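Local coordinates for imidazolonepropionase (PDB 2Q09), which hydrolyses the ring carbon-nitrogen bond of imidazolone-5-propanoate to give N-formimidoyl-L-glutamate, the third step of histidine degradation, at residues D186-V191 with L222-Q227; V211-E216 with Q227-A232. All coordinates share one frame; numbering follows the deposited sequence.

Contact 1: D186-V191 with L222-Q227; sequences DPDSWV and LAQTEQ
Gln224 reaches from helix 222-234 to the first turn of helix 187-204 and makes most of this contact. Its CB rests on the methyl CG2 of Val191 at 3.9 Å. CG is anti to the carbonyl carbon, and the chain runs extended beyond it, which carries the amide across to the other helix. On the way CG of Gln224 passes 3.7 Å from OD2 of Asp188. At the tip, NE2 of Gln224 gives a nearly straight hydrogen bond to OD2 of Asp188, 3.1 Å long with an N-H...O angle of 167°. The acceptor lies close to the amide plane of Gln224, but the amide comes from above the carboxylate plane, 63° out of it. NE2 of Gln224 also lies against CB of Pro187, at 3.7 Å. The other amide atom, OE1, accepts from the backbone N of Ser221, so both ends of the amide are held and its flip is fixed. The two helices are neighbours on the outside of the TIM barrel of this amidohydrolase, and their short segments run nearly parallel, 19° apart. Asp186 is the N-cap of helix 187-204, although its OD1 bond to Ser189 N is weak. Deeper between the helices, Val191 is buried. Its CG1 packs 3.8 Å from CB of Gln227, whose chain then bends at chi2 and leads away from Val191.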
# COMPACT_ATOMS: atom_id res chain seq x y z
N ASP A 186 -12.69 28.65 0.77
CA ASP A 186 -11.35 29.15 0.52
C ASP A 186 -10.35 28.00 0.49
O ASP A 186 -9.46 27.90 1.35
CB ASP A 186 -10.95 30.17 1.60
CG ASP A 186 -9.79 31.03 1.16
OD1 ASP A 186 -9.10 30.65 0.19
OD2 ASP A 186 -9.56 32.08 1.79
N PRO A 187 -10.49 27.11 -0.51
CA PRO A 187 -9.65 25.93 -0.74
C PRO A 187 -8.15 26.21 -0.73
O PRO A 187 -7.36 25.43 -0.21
CB PRO A 187 -10.12 25.45 -2.11
CG PRO A 187 -11.56 25.85 -2.14
CD PRO A 187 -11.50 27.24 -1.57
N ASP A 188 -7.78 27.35 -1.31
CA ASP A 188 -6.38 27.75 -1.39
C ASP A 188 -5.79 28.06 -0.03
O ASP A 188 -4.59 27.93 0.18
CB ASP A 188 -6.24 28.96 -2.31
CG ASP A 188 -6.45 28.60 -3.76
OD1 ASP A 188 -7.28 29.24 -4.43
OD2 ASP A 188 -5.77 27.66 -4.24
N SER A 189 -6.65 28.46 0.90
CA SER A 189 -6.21 28.78 2.24
C SER A 189 -5.82 27.47 2.92
O SER A 189 -4.86 27.42 3.70
CB SER A 189 -7.33 29.47 3.01
OG SER A 189 -6.83 30.15 4.15
N TRP A 190 -6.55 26.41 2.61
CA TRP A 190 -6.28 25.09 3.17
C TRP A 190 -4.96 24.59 2.61
O TRP A 190 -4.15 24.00 3.31
CB TRP A 190 -7.43 24.12 2.82
CG TRP A 190 -7.16 22.70 3.21
CD1 TRP A 190 -7.24 21.60 2.39
CD2 TRP A 190 -6.77 22.20 4.50
NE1 TRP A 190 -6.91 20.46 3.09
CE2 TRP A 190 -6.62 20.80 4.38
CE3 TRP A 190 -6.53 22.81 5.74
CZ2 TRP A 190 -6.24 20.00 5.46
CZ3 TRP A 190 -6.15 22.01 6.82
CH2 TRP A 190 -6.01 20.61 6.67
N VAL A 191 -4.73 24.83 1.32
CA VAL A 191 -3.49 24.42 0.69
C VAL A 191 -2.31 25.12 1.37
O VAL A 191 -1.27 24.50 1.61
CB VAL A 191 -3.49 24.73 -0.82
CG1 VAL A 191 -2.13 24.39 -1.43
CG2 VAL A 191 -4.58 23.91 -1.51
N LEU A 222 -4.67 20.68 -10.33
CA LEU A 222 -3.29 20.41 -10.68
C LEU A 222 -2.40 21.48 -10.05
O LEU A 222 -1.32 21.19 -9.55
CB LEU A 222 -3.16 20.42 -12.21
CG LEU A 222 -1.87 19.91 -12.86
CD1 LEU A 222 -1.72 18.41 -12.62
CD2 LEU A 222 -1.92 20.21 -14.34
N ALA A 223 -2.86 22.73 -10.07
CA ALA A 223 -2.11 23.84 -9.50
C ALA A 223 -1.95 23.68 -7.99
O ALA A 223 -0.86 23.85 -7.46
CB ALA A 223 -2.79 25.16 -9.83
N GLN A 224 -3.04 23.35 -7.31
CA GLN A 224 -2.99 23.17 -5.86
C GLN A 224 -2.15 21.95 -5.51
O GLN A 224 -1.50 21.91 -4.47
CB GLN A 224 -4.41 23.01 -5.32
CG GLN A 224 -5.29 24.21 -5.62
CD GLN A 224 -6.72 24.00 -5.19
OE1 GLN A 224 -7.32 22.97 -5.49
NE2 GLN A 224 -7.27 24.98 -4.49
N THR A 225 -2.17 20.95 -6.39
CA THR A 225 -1.39 19.74 -6.18
C THR A 225 0.09 20.08 -6.28
O THR A 225 0.91 19.58 -5.51
CB THR A 225 -1.74 18.66 -7.23
OG1 THR A 225 -3.11 18.27 -7.10
CG2 THR A 225 -0.85 17.43 -7.05
N GLU A 226 0.43 20.95 -7.22
CA GLU A 226 1.82 21.34 -7.41
C GLU A 226 2.36 22.07 -6.19
O GLU A 226 3.52 21.90 -5.82
CB GLU A 226 1.95 22.24 -8.63
CG GLU A 226 3.30 22.88 -8.77
CD GLU A 226 3.42 23.68 -10.05
OE1 GLU A 226 2.51 24.50 -10.31
OE2 GLU A 226 4.41 23.49 -10.77
N GLN A 227 1.52 22.89 -5.56
CA GLN A 227 1.93 23.64 -4.37
C GLN A 227 2.34 22.67 -3.27
O GLN A 227 3.33 22.89 -2.58
CB GLN A 227 0.78 24.52 -3.89
CG GLN A 227 0.53 25.75 -4.76
CD GLN A 227 1.77 26.61 -4.90
OE1 GLN A 227 2.45 26.58 -5.92
NE2 GLN A 227 2.08 27.36 -3.85

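Contact 2: V211-E216 with Q227-A232; sequences VDVFCE and QVYLAA. With DI6 (3-[(4S)-2,5-dioxoimidazolidin-4-yl]propanoic acid), chain C.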
# COMPACT_ATOMS: atom_id res chain seq x y z
N VAL A 211 4.27 12.17 1.03
CA VAL A 211 3.13 13.07 0.93
C VAL A 211 2.29 12.67 -0.28
O VAL A 211 2.82 12.46 -1.37
CB VAL A 211 3.58 14.54 0.77
CG1 VAL A 211 2.37 15.45 0.61
CG2 VAL A 211 4.40 14.97 1.97
N ASP A 212 0.98 12.58 -0.06
CA ASP A 212 0.01 12.16 -1.08
C ASP A 212 -0.98 13.29 -1.35
O ASP A 212 -1.10 14.23 -0.55
CB ASP A 212 -0.74 10.93 -0.55
CG ASP A 212 -1.46 10.14 -1.63
OD1 ASP A 212 -1.65 10.64 -2.76
OD2 ASP A 212 -1.87 8.99 -1.33
N VAL A 213 -1.71 13.20 -2.46
CA VAL A 213 -2.69 14.21 -2.84
C VAL A 213 -3.83 13.64 -3.67
O VAL A 213 -3.62 12.78 -4.52
CB VAL A 213 -2.04 15.34 -3.69
CG1 VAL A 213 -3.12 16.28 -4.21
CG2 VAL A 213 -1.02 16.11 -2.86
N PHE A 214 -5.05 14.11 -3.42
CA PHE A 214 -6.20 13.68 -4.19
C PHE A 214 -6.45 14.75 -5.25
O PHE A 214 -7.13 15.75 -5.00
CB PHE A 214 -7.44 13.54 -3.30
CG PHE A 214 -8.68 13.18 -4.06
CD1 PHE A 214 -8.66 12.15 -4.99
CD2 PHE A 214 -9.88 13.84 -3.82
CE1 PHE A 214 -9.83 11.78 -5.68
CE2 PHE A 214 -11.05 13.48 -4.49
CZ PHE A 214 -11.01 12.44 -5.42
N CYS A 215 -5.87 14.55 -6.43
CA CYS A 215 -5.99 15.48 -7.53
C CYS A 215 -7.17 15.10 -8.42
O CYS A 215 -7.12 14.11 -9.15
CB CYS A 215 -4.70 15.47 -8.34
SG CYS A 215 -4.77 16.45 -9.86
N GLU A 216 -8.23 15.89 -8.37
CA GLU A 216 -9.43 15.59 -9.14
C GLU A 216 -10.34 16.82 -9.18
O GLU A 216 -10.10 17.79 -8.45
CB GLU A 216 -10.13 14.40 -8.48
CG GLU A 216 -11.21 13.73 -9.30
CD GLU A 216 -10.68 13.11 -10.56
OE1 GLU A 216 -9.98 12.08 -10.49
OE2 GLU A 216 -10.95 13.67 -11.64
N GLN A 227 1.52 22.89 -5.56
CA GLN A 227 1.93 23.64 -4.37
C GLN A 227 2.34 22.67 -3.27
O GLN A 227 3.33 22.89 -2.58
CB GLN A 227 0.78 24.52 -3.89
CG GLN A 227 0.53 25.75 -4.76
CD GLN A 227 1.77 26.61 -4.90
OE1 GLN A 227 2.45 26.58 -5.92
NE2 GLN A 227 2.08 27.36 -3.85
N VAL A 228 1.58 21.59 -3.11
CA VAL A 228 1.89 20.60 -2.09
C VAL A 228 3.22 19.91 -2.36
O VAL A 228 4.08 19.86 -1.48
CB VAL A 228 0.78 19.54 -2.00
CG1 VAL A 228 1.25 18.36 -1.17
CG2 VAL A 228 -0.46 20.15 -1.37
N TYR A 229 3.40 19.36 -3.56
CA TYR A 229 4.65 18.67 -3.90
C TYR A 229 5.86 19.57 -3.68
O TYR A 229 6.94 19.09 -3.32
CB TYR A 229 4.63 18.18 -5.35
CG TYR A 229 3.64 17.07 -5.61
CD1 TYR A 229 3.04 16.37 -4.56
CD2 TYR A 229 3.31 16.69 -6.91
CE1 TYR A 229 2.14 15.33 -4.80
CE2 TYR A 229 2.41 15.65 -7.16
CZ TYR A 229 1.84 14.98 -6.10
OH TYR A 229 0.94 13.96 -6.33
N LEU A 230 5.69 20.87 -3.90
CA LEU A 230 6.78 21.82 -3.71
C LEU A 230 7.20 21.86 -2.25
O LEU A 230 8.39 21.86 -1.93
CB LEU A 230 6.35 23.21 -4.16
CG LEU A 230 6.35 23.43 -5.67
CD1 LEU A 230 5.76 24.79 -6.00
CD2 LEU A 230 7.78 23.32 -6.20
N ALA A 231 6.21 21.89 -1.37
CA ALA A 231 6.47 21.92 0.06
C ALA A 231 7.13 20.61 0.50
O ALA A 231 8.12 20.61 1.23
CB ALA A 231 5.17 22.13 0.82
N ALA A 232 6.57 19.49 0.04
CA ALA A 232 7.11 18.18 0.37
C ALA A 232 8.59 18.20 -0.01
O ALA A 232 9.46 17.83 0.78
CB ALA A 232 6.38 17.10 -0.41
N1 DI6 C . -10.37 8.05 -3.59
C2 DI6 C . -11.06 7.04 -3.01
O2 DI6 C . -11.68 6.16 -3.56
C3 DI6 C . -10.89 7.25 -1.48
N4 DI6 C . -10.05 8.47 -1.42
C5 DI6 C . -9.80 8.85 -2.69
O5 DI6 C . -9.12 9.83 -2.98
C6 DI6 C . -12.23 7.43 -0.80
C7 DI6 C . -12.11 7.64 0.71
C8 DI6 C . -13.44 7.82 1.45
O9 DI6 C . -13.44 7.68 2.69
O10 DI6 C . -14.49 8.11 0.82
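Val211 and Val213 of strand 210-213 meet Val228, Tyr229 and Ala232 of helix 222-234. Strand, helix and strand 238-243 form one beta-alpha-beta unit of the TIM barrel. The helix segment runs back antiparallel to the strand, 9.1 Å away between axes.

The packing across the contact is apolar and buried. CG1 of Val228, anti to its own backbone N (chi1 168°), reaches the strand between two valines. It touches CG1 of Val211 and, tip to tip, CG2 of Val213, each at 3.6 Å. CG2 of Val211 lies on CB of Ala232. CG2 of Val213 also meets CE1 of the Tyr229 ring obliquely, at 3.8 Å.

The polar groups look elsewhere. Tyr229 OH is hydrogen-bonded to the backbone O of Lys240, on the next strand. Asp212 points away from the helix, and its OD2 forms a salt bridge with Lys141. Its OD1 takes the N-H of Val213 and, weakly, ND1 of the iron ligand His242.

Phe214 also points away from the helix, and its ring lines the ligand pocket. Inhibitor O5 lies over one face, CB of Glu216 over the other, both offset toward the rim. Replacing Phe214 by alanine would probably open a gap beside O5, though Tyr144, His177 and Gln245 would still bond the inhibitor. The closest approach is 3.1 Å, from Phe214 CD1 to inhibitor O5.

How the contacts relate
From the N terminus the chain first passes 186-191, at the start of helix 187-204. It then runs through strand 210-213 and into helix 222-234. Contact 1 closes a loop when 222-227 comes back against 186-191. Contact 2 closes a shorter one, from 211-216 to 227-232. The segments alternate along the chain, so the two loops cross. They share Gln227, the last residue of 222-227 and the first of 227-232. Thr225 OG1 also packs against CB of Cys215, 3.4 Å away. Helix 222-234 is thus tied laterally to the neighbouring outer helix and inward to the barrel strand that leads to the inhibitor.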